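Local coordinates for thioredoxin domain-containing protein (Sinorhizobium meliloti, PDB 3U5R) that is of unknown function but probably acts as a thioredoxin-like antioxidant oxidoreductase, at residues A65-R70 with F125-D130; A97-D102 with P107-E112; Q161-R166 with K171-A176. One frame throughout, in Å; residues are numbered along the deposited sequence.

Contact 1: A65-R70 with F125-D130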
ATOM      1  N   ALA A  65       0.576  -1.109   1.673  1.00 12.11           N
ATOM      2  CA  ALA A  65       0.648  -0.264   0.484  1.00 12.49           C
ATOM      3  C   ALA A  65       1.597   0.833   0.700  1.00 11.72           C
ATOM      4  O   ALA A  65       1.416   1.631   1.658  1.00 14.64           O
ATOM      5  CB  ALA A  65      -0.826   0.334   0.172  1.00 13.88           C
ATOM      6  N   PHE A  66       2.654   0.910  -0.099  1.00 11.18           N
ATOM      7  CA  PHE A  66       3.588   2.033   0.035  1.00 11.98           C
ATOM      8  C   PHE A  66       3.122   3.159  -0.880  1.00 14.86           C
ATOM      9  O   PHE A  66       3.079   3.003  -2.093  1.00 14.59           O
ATOM     10  CB  PHE A  66       5.029   1.604  -0.310  1.00 11.72           C
ATOM     11  CG  PHE A  66       5.570   0.617   0.668  1.00 11.27           C
ATOM     12  CD1 PHE A  66       6.373   1.030   1.721  1.00 12.56           C
ATOM     13  CD2 PHE A  66       5.182  -0.704   0.596  1.00 11.98           C
ATOM     14  CE1 PHE A  66       6.826   0.126   2.668  1.00 13.86           C
ATOM     15  CE2 PHE A  66       5.632  -1.642   1.560  1.00 13.78           C
ATOM     16  CZ  PHE A  66       6.467  -1.223   2.569  1.00 13.35           C
ATOM     17  N   ILE A  67       2.742   4.287  -0.295  1.00 15.18           N
ATOM     18  CA  ILE A  67       2.218   5.375  -1.088  1.00 14.87           C
ATOM     19  C   ILE A  67       2.954   6.695  -0.755  1.00 15.90           C
ATOM     20  O   ILE A  67       3.973   6.687  -0.079  1.00 14.35           O
ATOM     21  CB  ILE A  67       0.675   5.496  -0.908  1.00 15.73           C
ATOM     22  CG1 ILE A  67       0.293   5.747   0.554  1.00 16.14           C
ATOM     23  CG2 ILE A  67      -0.006   4.260  -1.359  1.00 13.03           C
ATOM     24  CD1 ILE A  67      -1.191   6.077   0.649  1.00 11.67           C
ATOM     25  N   SER A  68       2.396   7.816  -1.193  1.00 16.16           N
ATOM     26  CA  SER A  68       3.042   9.094  -1.125  1.00 17.49           C
ATOM     27  C   SER A  68       1.874  10.145  -1.100  1.00 17.87           C
ATOM     28  O   SER A  68       0.731   9.823  -1.482  1.00 16.21           O
ATOM     29  CB  SER A  68       3.921   9.292  -2.385  1.00 18.47           C
ATOM     30  OG  SER A  68       4.047  10.677  -2.725  1.00 24.64           O
ATOM     31  N   ASN A  69       2.154  11.336  -0.589  1.00 18.31           N
ATOM     32  CA  ASN A  69       1.183  12.421  -0.595  1.00 21.69           C
ATOM     33  C   ASN A  69       1.133  13.225  -1.910  1.00 23.70           C
ATOM     34  O   ASN A  69       0.138  13.932  -2.139  1.00 26.68           O
ATOM     35  CB  ASN A  69       1.476  13.410   0.567  1.00 20.69           C
ATOM     36  CG  ASN A  69       1.319  12.736   1.933  1.00 22.99           C
ATOM     37  OD1 ASN A  69       0.491  11.790   2.083  1.00 18.01           O
ATOM     38  ND2 ASN A  69       2.136  13.139   2.893  1.00 18.42           N
ATOM     39  N   ARG A  70       2.162  13.146  -2.744  1.00 24.30           N
ATOM     40  CA  ARG A  70       2.208  13.978  -3.946  1.00 27.05           C
ATOM     41  C   ARG A  70       2.555  13.267  -5.255  1.00 25.45           C
ATOM     42  O   ARG A  70       2.300  13.816  -6.325  1.00 26.10           O
ATOM     43  CB  ARG A  70       3.158  15.184  -3.744  1.00 28.55           C
ATOM     44  CG  ARG A  70       2.970  16.339  -4.833  1.00 38.38           C
ATOM     45  CD  ARG A  70       3.081  17.817  -4.261  1.00 50.55           C
ATOM     46  NE  ARG A  70       3.408  18.843  -5.289  1.00 58.28           N
ATOM     47  CZ  ARG A  70       2.539  19.424  -6.142  1.00 62.96           C
ATOM     48  NH1 ARG A  70       1.244  19.102  -6.132  1.00 64.07           N
ATOM     49  NH2 ARG A  70       2.963  20.346  -7.023  1.00 63.10           N
ATOM     50  N   PHE A 125      -8.093   3.657   6.742  1.00 15.22           N
ATOM     51  CA  PHE A 125      -7.021   2.681   7.135  1.00 15.48           C
ATOM     52  C   PHE A 125      -5.873   3.451   7.802  1.00 14.25           C
ATOM     53  O   PHE A 125      -5.710   4.663   7.578  1.00 13.40           O
ATOM     54  CB  PHE A 125      -6.471   1.991   5.890  1.00 11.85           C
ATOM     55  CG  PHE A 125      -6.228   2.944   4.747  1.00 16.08           C
ATOM     56  CD1 PHE A 125      -7.189   3.140   3.788  1.00 12.99           C
ATOM     57  CD2 PHE A 125      -5.021   3.637   4.647  1.00 13.55           C
ATOM     58  CE1 PHE A 125      -6.972   4.012   2.686  1.00 12.92           C
ATOM     59  CE2 PHE A 125      -4.758   4.517   3.530  1.00 19.64           C
ATOM     60  CZ  PHE A 125      -5.782   4.733   2.566  1.00 19.49           C
ATOM     61  N   PRO A 126      -5.093   2.763   8.632  1.00 12.65           N
ATOM     62  CA  PRO A 126      -3.955   3.497   9.147  1.00 13.12           C
ATOM     63  C   PRO A 126      -2.929   3.902   8.021  1.00 14.34           C
ATOM     64  O   PRO A 126      -2.595   3.090   7.133  1.00 14.77           O
ATOM     65  CB  PRO A 126      -3.347   2.510  10.167  1.00 13.70           C
ATOM     66  CG  PRO A 126      -3.842   1.085   9.632  1.00 14.83           C
ATOM     67  CD  PRO A 126      -5.239   1.403   9.217  1.00 10.39           C
ATOM     68  N   TYR A 127      -2.444   5.148   8.083  1.00 11.76           N
ATOM     69  CA  TYR A 127      -1.461   5.644   7.161  1.00 12.67           C
ATOM     70  C   TYR A 127      -0.287   6.100   7.981  1.00 13.51           C
ATOM     71  O   TYR A 127      -0.360   7.078   8.722  1.00 15.05           O
ATOM     72  CB  TYR A 127      -2.092   6.781   6.331  1.00  9.45           C
ATOM     73  CG  TYR A 127      -1.248   7.340   5.241  1.00 16.91           C
ATOM     74  CD1 TYR A 127      -0.096   6.665   4.761  1.00 13.55           C
ATOM     75  CD2 TYR A 127      -1.566   8.585   4.678  1.00 11.49           C
ATOM     76  CE1 TYR A 127       0.696   7.248   3.746  1.00 14.10           C
ATOM     77  CE2 TYR A 127      -0.796   9.145   3.641  1.00 10.80           C
ATOM     78  CZ  TYR A 127       0.306   8.487   3.186  1.00 15.26           C
ATOM     79  OH  TYR A 127       1.077   9.092   2.197  1.00 17.40           O
ATOM     80  N   LEU A 128       0.815   5.383   7.840  1.00 14.74           N
ATOM     81  CA  LEU A 128       1.913   5.492   8.792  1.00 16.28           C
ATOM     82  C   LEU A 128       3.150   6.045   8.167  1.00 17.87           C
ATOM     83  O   LEU A 128       3.370   5.872   6.970  1.00 16.97           O
ATOM     84  CB  LEU A 128       2.233   4.079   9.263  1.00 15.31           C
ATOM     85  CG  LEU A 128       0.976   3.360   9.759  1.00 15.75           C
ATOM     86  CD1 LEU A 128       1.328   1.946  10.204  1.00 12.66           C
ATOM     87  CD2 LEU A 128       0.269   4.155  10.943  1.00 13.30           C
ATOM     88  N   LYS A 129       4.018   6.641   8.972  1.00 20.26           N
ATOM     89  CA  LYS A 129       5.305   7.122   8.445  1.00 19.97           C
ATOM     90  C   LYS A 129       6.450   6.139   8.709  1.00 21.99           C
ATOM     91  O   LYS A 129       6.655   5.779   9.878  1.00 22.32           O
ATOM     92  CB  LYS A 129       5.676   8.450   9.066  1.00 19.73           C
ATOM     93  CG  LYS A 129       6.998   9.021   8.493  1.00 20.21           C
ATOM     94  CD  LYS A 129       6.750   9.605   7.126  1.00 17.49           C
ATOM     95  CE  LYS A 129       8.120   9.849   6.469  1.00 18.55           C
ATOM     96  NZ  LYS A 129       7.780  10.147   5.046  1.00 21.64           N
ATOM     97  N   ASP A 130       7.225   5.753   7.661  1.00 20.69           N
ATOM     98  CA  ASP A 130       8.439   4.865   7.816  1.00 22.43           C
ATOM     99  C   ASP A 130       9.716   5.737   7.695  1.00 21.96           C
ATOM    100  O   ASP A 130      10.358   5.736   6.647  1.00 21.20           O
ATOM    101  CB  ASP A 130       8.352   3.715   6.779  1.00 20.44           C
ATOM    102  CG  ASP A 130       9.635   2.898   6.586  1.00 23.40           C
ATOM    103  OD1 ASP A 130      10.382   2.653   7.539  1.00 21.34           O
ATOM    104  OD2 ASP A 130       9.875   2.451   5.421  1.00 22.79           O
TER
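Ile67 meets the Tyr127 ring with the long branch of its side chain, and this is where the contact is tight. CD1 sits over one face of the ring toward its rim, a CH-pi contact of 4.1 Å from Ile67 CD1 to the Tyr127 ring centroid and 24° off the normal. Behind it, Ile67 CG1 presses on Tyr127 CE1 at 3.6 Å. A chi1 of 59° sets CG1 between the backbone N and the carbonyl carbon, which brings the long branch against the face of the tyrosine ring. The backbones are far looser: Ile67 CA and Tyr127 CA stand 9.0 Å apart. The reason is strand 93-99, which runs between, and parallel to, strands 61-66 and 127-129 in this mixed thioredoxin-like sheet, and the gap is bridged mainly by side chains. Val114 and Val118 of helix 111-121 and Ala97 of the middle strand also pack on Tyr127. At the ring's far end the apolar contact gives way to a polar one. Tyr127 OH donates to Asn69 OD1 at 2.8 Å, although that oxygen is less surely placed, and it accepts from Asn99 ND2. As modelled, OD1 lies near the ring plane at its edge, while the Asn69 amide is turned 83° against the ring. Asn69 ND2 holds Glu108 O. Past Asn69 the chain reaches the surface at the exposed Arg70.

Contact 2: A97-D102 with P107-E112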
ATOM      1  N   ALA A  97      -1.289   1.580   5.056  1.00 13.93           N
ATOM      2  CA  ALA A  97      -0.488   2.361   4.140  1.00 13.20           C
ATOM      3  C   ALA A  97       0.737   2.945   4.784  1.00 11.92           C
ATOM      4  O   ALA A  97       0.675   3.329   5.933  1.00 10.26           O
ATOM      5  CB  ALA A  97      -1.350   3.519   3.524  1.00 14.37           C
ATOM      6  N   ILE A  98       1.830   3.095   4.037  1.00 11.44           N
ATOM      7  CA  ILE A  98       3.106   3.506   4.617  1.00 12.79           C
ATOM      8  C   ILE A  98       3.747   4.553   3.677  1.00 14.27           C
ATOM      9  O   ILE A  98       3.801   4.356   2.471  1.00 14.89           O
ATOM     10  CB  ILE A  98       4.090   2.303   4.776  1.00 12.69           C
ATOM     11  CG1 ILE A  98       3.516   1.290   5.784  1.00 13.64           C
ATOM     12  CG2 ILE A  98       5.493   2.809   5.263  1.00 12.29           C
ATOM     13  CD1 ILE A  98       4.264  -0.091   5.762  1.00 14.61           C
ATOM     14  N   ASN A  99       4.190   5.653   4.230  1.00 11.93           N
ATOM     15  CA  ASN A  99       4.871   6.654   3.435  1.00 14.51           C
ATOM     16  C   ASN A  99       6.328   6.553   3.868  1.00 15.41           C
ATOM     17  O   ASN A  99       6.657   6.944   5.022  1.00 15.40           O
ATOM     18  CB  ASN A  99       4.301   8.037   3.773  1.00 13.03           C
ATOM     19  CG  ASN A  99       4.886   9.106   2.934  1.00 15.44           C
ATOM     20  OD1 ASN A  99       6.126   9.174   2.739  1.00 17.22           O
ATOM     21  ND2 ASN A  99       4.010   9.943   2.367  1.00 13.89           N
ATOM     22  N   SER A 100       7.193   6.026   3.009  1.00 14.80           N
ATOM     23  CA  SER A 100       8.619   5.895   3.357  1.00 17.25           C
ATOM     24  C   SER A 100       9.485   6.962   2.732  1.00 18.65           C
ATOM     25  O   SER A 100      10.703   6.873   2.838  1.00 18.73           O
ATOM     26  CB  SER A 100       9.214   4.565   2.894  1.00 19.14           C
ATOM     27  OG  SER A 100       8.391   3.554   3.357  1.00 20.61           O
ATOM     28  N   ASN A 101       8.864   7.968   2.114  1.00 17.53           N
ATOM     29  CA  ASN A 101       9.637   8.943   1.386  1.00 19.73           C
ATOM     30  C   ASN A 101      10.394   9.939   2.326  1.00 21.76           C
ATOM     31  O   ASN A 101       9.873  10.380   3.365  1.00 18.29           O
ATOM     32  CB  ASN A 101       8.736   9.705   0.414  1.00 19.55           C
ATOM     33  CG  ASN A 101       8.429   8.926  -0.865  1.00 18.63           C
ATOM     34  OD1 ASN A 101       7.661   9.394  -1.694  1.00 27.49           O
ATOM     35  ND2 ASN A 101       9.009   7.766  -1.039  1.00 16.12           N
ATOM     36  N   ASP A 102      11.602  10.309   1.913  1.00 22.08           N
ATOM     37  CA  ASP A 102      12.450  11.179   2.733  1.00 25.18           C
ATOM     38  C   ASP A 102      11.847  12.593   2.836  1.00 26.02           C
ATOM     39  O   ASP A 102      11.738  13.334   1.831  1.00 24.73           O
ATOM     40  CB  ASP A 102      13.827  11.193   2.104  1.00 25.68           C
ATOM     41  CG  ASP A 102      14.756  12.278   2.674  1.00 32.45           C
ATOM     42  OD1 ASP A 102      14.385  13.079   3.569  1.00 31.82           O
ATOM     43  OD2 ASP A 102      15.910  12.313   2.160  1.00 41.48           O
ATOM     44  N   PRO A 107       9.254  17.754   1.695  1.00 28.93           N
ATOM     45  CA  PRO A 107       8.514  18.246   2.879  1.00 28.30           C
ATOM     46  C   PRO A 107       7.051  17.903   2.817  1.00 25.41           C
ATOM     47  O   PRO A 107       6.381  17.934   3.811  1.00 26.04           O
ATOM     48  CB  PRO A 107       8.643  19.817   2.775  1.00 29.13           C
ATOM     49  CG  PRO A 107       9.716  20.050   1.871  1.00 30.85           C
ATOM     50  CD  PRO A 107       9.857  18.862   0.928  1.00 30.09           C
ATOM     51  N   GLU A 108       6.520  17.670   1.634  1.00 25.00           N
ATOM     52  CA  GLU A 108       5.112  17.294   1.504  1.00 24.43           C
ATOM     53  C   GLU A 108       4.864  15.837   2.039  1.00 21.72           C
ATOM     54  O   GLU A 108       3.716  15.415   2.182  1.00 20.18           O
ATOM     55  CB  GLU A 108       4.683  17.451   0.046  1.00 27.02           C
ATOM     56  CG  GLU A 108       5.483  16.536  -0.886  1.00 34.69           C
ATOM     57  CD  GLU A 108       6.688  17.214  -1.651  1.00 43.55           C
ATOM     58  OE1 GLU A 108       7.540  17.912  -1.024  1.00 41.46           O
ATOM     59  OE2 GLU A 108       6.801  16.956  -2.893  1.00 46.42           O
ATOM     60  N   GLU A 109       5.952  15.128   2.397  1.00 20.66           N
ATOM     61  CA  GLU A 109       5.925  13.702   2.863  1.00 20.86           C
ATOM     62  C   GLU A 109       6.110  13.559   4.376  1.00 20.39           C
ATOM     63  O   GLU A 109       6.250  12.438   4.901  1.00 21.70           O
ATOM     64  CB  GLU A 109       6.998  12.860   2.140  1.00 19.60           C
ATOM     65  CG  GLU A 109       6.922  12.950   0.616  1.00 21.09           C
ATOM     66  CD  GLU A 109       5.702  12.225  -0.017  1.00 29.59           C
ATOM     67  OE1 GLU A 109       4.602  12.187   0.573  1.00 29.58           O
ATOM     68  OE2 GLU A 109       5.835  11.708  -1.160  1.00 33.29           O
ATOM     69  N   THR A 110       6.033  14.662   5.118  1.00 21.50           N
ATOM     70  CA  THR A 110       6.129  14.559   6.596  1.00 20.37           C
ATOM     71  C   THR A 110       4.949  13.771   7.254  1.00 19.44           C
ATOM     72  O   THR A 110       3.813  13.675   6.731  1.00 19.05           O
ATOM     73  CB  THR A 110       6.196  15.938   7.236  1.00 20.78           C
ATOM     74  OG1 THR A 110       4.962  16.593   6.983  1.00 23.03           O
ATOM     75  CG2 THR A 110       7.363  16.787   6.692  1.00 22.60           C
ATOM     76  N   LEU A 111       5.225  13.214   8.428  1.00 20.06           N
ATOM     77  CA  LEU A 111       4.196  12.576   9.237  1.00 20.44           C
ATOM     78  C   LEU A 111       2.987  13.547   9.417  1.00 19.81           C
ATOM     79  O   LEU A 111       1.808  13.174   9.293  1.00 18.35           O
ATOM     80  CB  LEU A 111       4.828  12.195  10.613  1.00 20.47           C
ATOM     81  CG  LEU A 111       3.828  11.513  11.581  1.00 24.82           C
ATOM     82  CD1 LEU A 111       3.103  10.369  10.840  1.00 19.95           C
ATOM     83  CD2 LEU A 111       4.521  11.009  12.817  1.00 23.59           C
ATOM     84  N   GLU A 112       3.265  14.823   9.623  1.00 20.63           N
ATOM     85  CA  GLU A 112       2.215  15.801   9.782  1.00 20.40           C
ATOM     86  C   GLU A 112       1.340  15.880   8.521  1.00 19.61           C
ATOM     87  O   GLU A 112       0.167  15.884   8.627  1.00 18.44           O
ATOM     88  CB  GLU A 112       2.845  17.161  10.112  1.00 22.42           C
ATOM     89  CG  GLU A 112       1.931  18.273  10.406  1.00 26.30           C
ATOM     90  CD  GLU A 112       1.305  18.831   9.178  1.00 35.96           C
ATOM     91  OE1 GLU A 112       2.012  19.110   8.210  1.00 38.20           O
ATOM     92  OE2 GLU A 112       0.084  18.945   9.152  1.00 42.15           O
TER
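Glu109 lays its side chain against Asn99 and Asn101, at the end of strand 93-99 and just beyond it. The two backbones come closest at Asn101 CA and Glu109 CA, 6.2 Å apart. Glu109 CB lies 3.8 Å from Asn99 OD1. The next carbon, Glu109 CG, rests on Asn101 CB at 3.7 Å, the closest carbon-to-carbon approach in a mainly polar contact. Here the chain bends, with chi2 at -71°, and the bend turns the carboxylate back toward Asn99. At the tip, Asn99 ND2 gives Glu109 OE1 a nearly straight bond of 2.9 Å, 169° at the hydrogen. The bond runs in the plane of the asparagine amide but reaches OE1 from 61° out of the carboxylate plane. OE1 also accepts from Asn69 N, and OE2 pairs with Ser68 OG, so both oxygens of this buried carboxylate are engaged. The amide that does the donating is itself fixed: Asn99 OD1 takes Asn101 N at 3.1 Å, closing an Asx turn just where the strand ends. Lys129 NZ bonds to Asn99 OD1, Asn101 O and Glu109 O, tying the two segments together through a third residue. All this lies in the beta-alpha-beta unit made by strand 93-99, helix 111-121 and strand 127-129: Asn99 is the last residue of the first strand, and Glu109 stands one residue before Thr110, the N-cap of the helix.

Contact 3: Q161-R166 with K171-A176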
ATOM      1  N   GLN A 161      -0.141  -3.972  -9.689  1.00 14.77           N
ATOM      2  CA  GLN A 161      -0.959  -2.773  -9.951  1.00 13.05           C
ATOM      3  C   GLN A 161      -2.317  -2.832  -9.244  1.00 12.73           C
ATOM      4  O   GLN A 161      -2.960  -3.916  -8.970  1.00 13.13           O
ATOM      5  CB  GLN A 161      -1.118  -2.599 -11.492  1.00  9.35           C
ATOM      6  CG  GLN A 161      -2.149  -3.565 -12.124  1.00 11.01           C
ATOM      7  CD  GLN A 161      -2.258  -3.354 -13.660  1.00 15.16           C
ATOM      8  OE1 GLN A 161      -1.505  -2.593 -14.229  1.00 12.77           O
ATOM      9  NE2 GLN A 161      -3.169  -4.019 -14.287  1.00 13.69           N
ATOM     10  N   PHE A 162      -2.827  -1.663  -8.933  1.00 12.71           N
ATOM     11  CA  PHE A 162      -4.202  -1.554  -8.365  1.00 13.08           C
ATOM     12  C   PHE A 162      -5.184  -1.936  -9.479  1.00 13.66           C
ATOM     13  O   PHE A 162      -6.234  -2.638  -9.282  1.00 13.35           O
ATOM     14  CB  PHE A 162      -4.338  -0.079  -7.897  1.00 13.39           C
ATOM     15  CG  PHE A 162      -5.622   0.260  -7.201  1.00 14.90           C
ATOM     16  CD1 PHE A 162      -5.967  -0.355  -5.996  1.00 17.74           C
ATOM     17  CD2 PHE A 162      -6.459   1.272  -7.719  1.00 17.15           C
ATOM     18  CE1 PHE A 162      -7.181  -0.014  -5.324  1.00 16.76           C
ATOM     19  CE2 PHE A 162      -7.667   1.650  -7.080  1.00 18.75           C
ATOM     20  CZ  PHE A 162      -8.035   1.021  -5.848  1.00 19.47           C
ATOM     21  N   ASP A 163      -4.873  -1.447 -10.681  1.00 15.40           N
ATOM     22  CA  ASP A 163      -5.630  -1.784 -11.900  1.00 16.68           C
ATOM     23  C   ASP A 163      -4.853  -1.170 -13.051  1.00 17.34           C
ATOM     24  O   ASP A 163      -3.731  -0.678 -12.840  1.00 16.34           O
ATOM     25  CB  ASP A 163      -7.038  -1.155 -11.847  1.00 18.98           C
ATOM     26  CG  ASP A 163      -6.974   0.387 -11.583  1.00 24.30           C
ATOM     27  OD1 ASP A 163      -5.925   1.043 -11.925  1.00 30.96           O
ATOM     28  OD2 ASP A 163      -7.966   0.954 -11.043  1.00 30.12           O
ATOM     29  N   ASP A 164      -5.459  -1.103 -14.235  1.00 17.18           N
ATOM     30  CA  ASP A 164      -4.715  -0.765 -15.477  1.00 20.38           C
ATOM     31  C   ASP A 164      -4.606   0.785 -15.653  1.00 19.36           C
ATOM     32  O   ASP A 164      -3.994   1.257 -16.637  1.00 19.36           O
ATOM     33  CB  ASP A 164      -5.440  -1.343 -16.752  1.00 22.15           C
ATOM     34  CG  ASP A 164      -5.305  -2.895 -16.938  1.00 34.19           C
ATOM     35  OD1 ASP A 164      -4.220  -3.452 -16.627  1.00 40.57           O
ATOM     36  OD2 ASP A 164      -6.287  -3.568 -17.492  1.00 37.26           O
ATOM     37  N   ALA A 165      -5.239   1.574 -14.775  1.00 18.24           N
ATOM     38  CA  ALA A 165      -5.240   3.037 -14.941  1.00 16.90           C
ATOM     39  C   ALA A 165      -3.843   3.620 -14.679  1.00 17.91           C
ATOM     40  O   ALA A 165      -3.102   3.208 -13.710  1.00 16.31           O
ATOM     41  CB  ALA A 165      -6.291   3.699 -14.030  1.00 16.51           C
ATOM     42  N   ARG A 166      -3.473   4.596 -15.520  1.00 15.59           N
ATOM     43  CA  ARG A 166      -2.220   5.354 -15.359  1.00 15.54           C
ATOM     44  C   ARG A 166      -2.510   6.828 -15.620  1.00 14.39           C
ATOM     45  O   ARG A 166      -3.480   7.130 -16.277  1.00 13.00           O
ATOM     46  CB  ARG A 166      -1.139   4.870 -16.388  1.00 14.63           C
ATOM     47  CG  ARG A 166      -0.790   3.327 -16.275  1.00 17.66           C
ATOM     48  CD  ARG A 166       0.084   3.010 -14.998  1.00 16.13           C
ATOM     49  NE  ARG A 166       0.501   1.595 -14.921  1.00 17.95           N
ATOM     50  CZ  ARG A 166      -0.207   0.568 -14.425  1.00 21.90           C
ATOM     51  NH1 ARG A 166      -1.453   0.757 -13.971  1.00 16.83           N
ATOM     52  NH2 ARG A 166       0.324  -0.699 -14.408  1.00 17.48           N
ATOM     53  N   LYS A 171      -8.035   5.351 -18.794  1.00 18.78           N
ATOM     54  CA  LYS A 171      -8.762   4.220 -18.215  1.00 18.87           C
ATOM     55  C   LYS A 171      -9.327   4.624 -16.865  1.00 20.44           C
ATOM     56  O   LYS A 171      -8.702   5.385 -16.131  1.00 20.36           O
ATOM     57  CB  LYS A 171      -7.838   3.000 -18.106  1.00 18.98           C
ATOM     58  CG  LYS A 171      -7.441   2.477 -19.526  1.00 18.18           C
ATOM     59  CD  LYS A 171      -6.672   1.151 -19.448  1.00 26.14           C
ATOM     60  CE  LYS A 171      -6.760   0.433 -20.813  1.00 29.55           C
ATOM     61  NZ  LYS A 171      -5.771  -0.657 -20.732  1.00 36.55           N
ATOM     62  N   ASP A 172     -10.531   4.165 -16.573  1.00 20.81           N
ATOM     63  CA  ASP A 172     -11.195   4.405 -15.316  1.00 23.34           C
ATOM     64  C   ASP A 172     -10.381   3.771 -14.169  1.00 20.65           C
ATOM     65  O   ASP A 172      -9.923   2.671 -14.321  1.00 20.08           O
ATOM     66  CB  ASP A 172     -12.597   3.707 -15.335  1.00 24.31           C
ATOM     67  CG  ASP A 172     -13.643   4.483 -16.177  1.00 33.29           C
ATOM     68  OD1 ASP A 172     -13.504   5.738 -16.345  1.00 37.30           O
ATOM     69  OD2 ASP A 172     -14.622   3.831 -16.648  1.00 41.20           O
ATOM     70  N   VAL A 173     -10.309   4.434 -13.031  1.00 19.38           N
ATOM     71  CA  VAL A 173      -9.677   3.890 -11.807  1.00 21.68           C
ATOM     72  C   VAL A 173     -10.748   3.070 -11.048  1.00 22.10           C
ATOM     73  O   VAL A 173     -11.693   3.644 -10.476  1.00 23.91           O
ATOM     74  CB  VAL A 173      -9.039   4.977 -10.882  1.00 18.65           C
ATOM     75  CG1 VAL A 173      -8.244   4.293  -9.709  1.00 21.28           C
ATOM     76  CG2 VAL A 173      -8.113   5.882 -11.666  1.00 19.34           C
ATOM     77  N   THR A 174     -10.602   1.745 -11.119  1.00 20.79           N
ATOM     78  CA  THR A 174     -11.587   0.771 -10.636  1.00 20.08           C
ATOM     79  C   THR A 174     -11.028  -0.052  -9.493  1.00 19.08           C
ATOM     80  O   THR A 174     -11.784  -0.650  -8.739  1.00 18.83           O
ATOM     81  CB  THR A 174     -11.889  -0.312 -11.712  1.00 20.97           C
ATOM     82  OG1 THR A 174     -10.656  -1.003 -12.030  1.00 20.12           O
ATOM     83  CG2 THR A 174     -12.506   0.329 -13.063  1.00 23.47           C
ATOM     84  N   GLY A 175      -9.704  -0.169  -9.403  1.00 17.79           N
ATOM     85  CA  GLY A 175      -9.152  -1.113  -8.440  1.00 17.01           C
ATOM     86  C   GLY A 175      -9.412  -2.578  -8.775  1.00 16.32           C
ATOM     87  O   GLY A 175      -9.202  -3.446  -7.923  1.00 15.50           O
ATOM     88  N   ALA A 176      -9.834  -2.878 -10.005  1.00 15.79           N
ATOM     89  CA  ALA A 176     -10.314  -4.254 -10.308  1.00 16.23           C
ATOM     90  C   ALA A 176      -9.292  -5.378 -10.087  1.00 17.34           C
ATOM     91  O   ALA A 176      -9.661  -6.416  -9.557  1.00 16.17           O
ATOM     92  CB  ALA A 176     -10.930  -4.366 -11.770  1.00 17.52           C
TER
HETATM   93  O   HOH W   1      -6.386   6.874 -16.071  1.00 23.94           O
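Asp163 OD2 is gripped by two consecutive backbone N-H groups. Gly175 N donates to Asp163 OD2 at 2.6 Å and 167°, on the anti side and somewhat tilted from the carboxylate plane, while Thr174 N reaches the same oxygen at 2.8 Å and a more bent 140°, nearly along the C-O axis. The Thr174 hydroxyl adds a weak third bond. The other oxygen works within its own segment: Asp163 OD1 accepts from Ala165 N at 3.0 Å, an Asx turn. With chi1 at 54°, Asp163 CG stands between the backbone N and the carbonyl carbon, a position from which the carboxylate serves both segments. With an alanine here, the N-H groups of Thr174 and Gly175 would probably lose their common acceptor, and the turn to Ala165 its side-chain brace. Next door, Gly175 CA lies over the centre of the Phe162 ring, 3.5 Å from Gly175 CA to the centroid, a CH-pi contact. The ring lies close against Gly175, whose positive phi also favours glycine. Val173 divides its branches: CG1 meets the ring edge in plane, 3.8 Å from Phe162 CE2, and CG2 packs 3.7 Å from Ala165 CB. Arg166 folds back over its own segment, NH1 bonding to Asp163 O and Ala165 O and NH2 to Gln161 OE1. Toward solvent, the aliphatic part of Lys171 lies along Asp164. Both segments belong to the loop between strand 156-160 and helix 176-186, the second running into the helix's first residue: Gly175 is the N-cap, Thr174 OG1 makes an ST turn to Ala176 N, and Phe162 and Val173 pack against Ala80 of helix 78-88.

How the contacts relate
Contacts 1 and 2 adjoin and share a network of polar side chains, their centres only 7 Å apart. At the junction Ser68 OG and Glu109 OE2 lie at 2.6 Å, probably a hydrogen bond. Strand 93-99, part of contact 2, is the neighbour of both strands that contact 1 spans. Contact 3 comes later in the chain and stands apart: its centre is about 19 Å from that of contact 1 and 24 Å from that of contact 2, with nearest atoms about 8 and 11 Å away. Residues 65-70 run straight into Cys71, just before helix 72-75, a position where many thioredoxin-fold relatives carry a reactive cysteine; whether it is reactive here is not established.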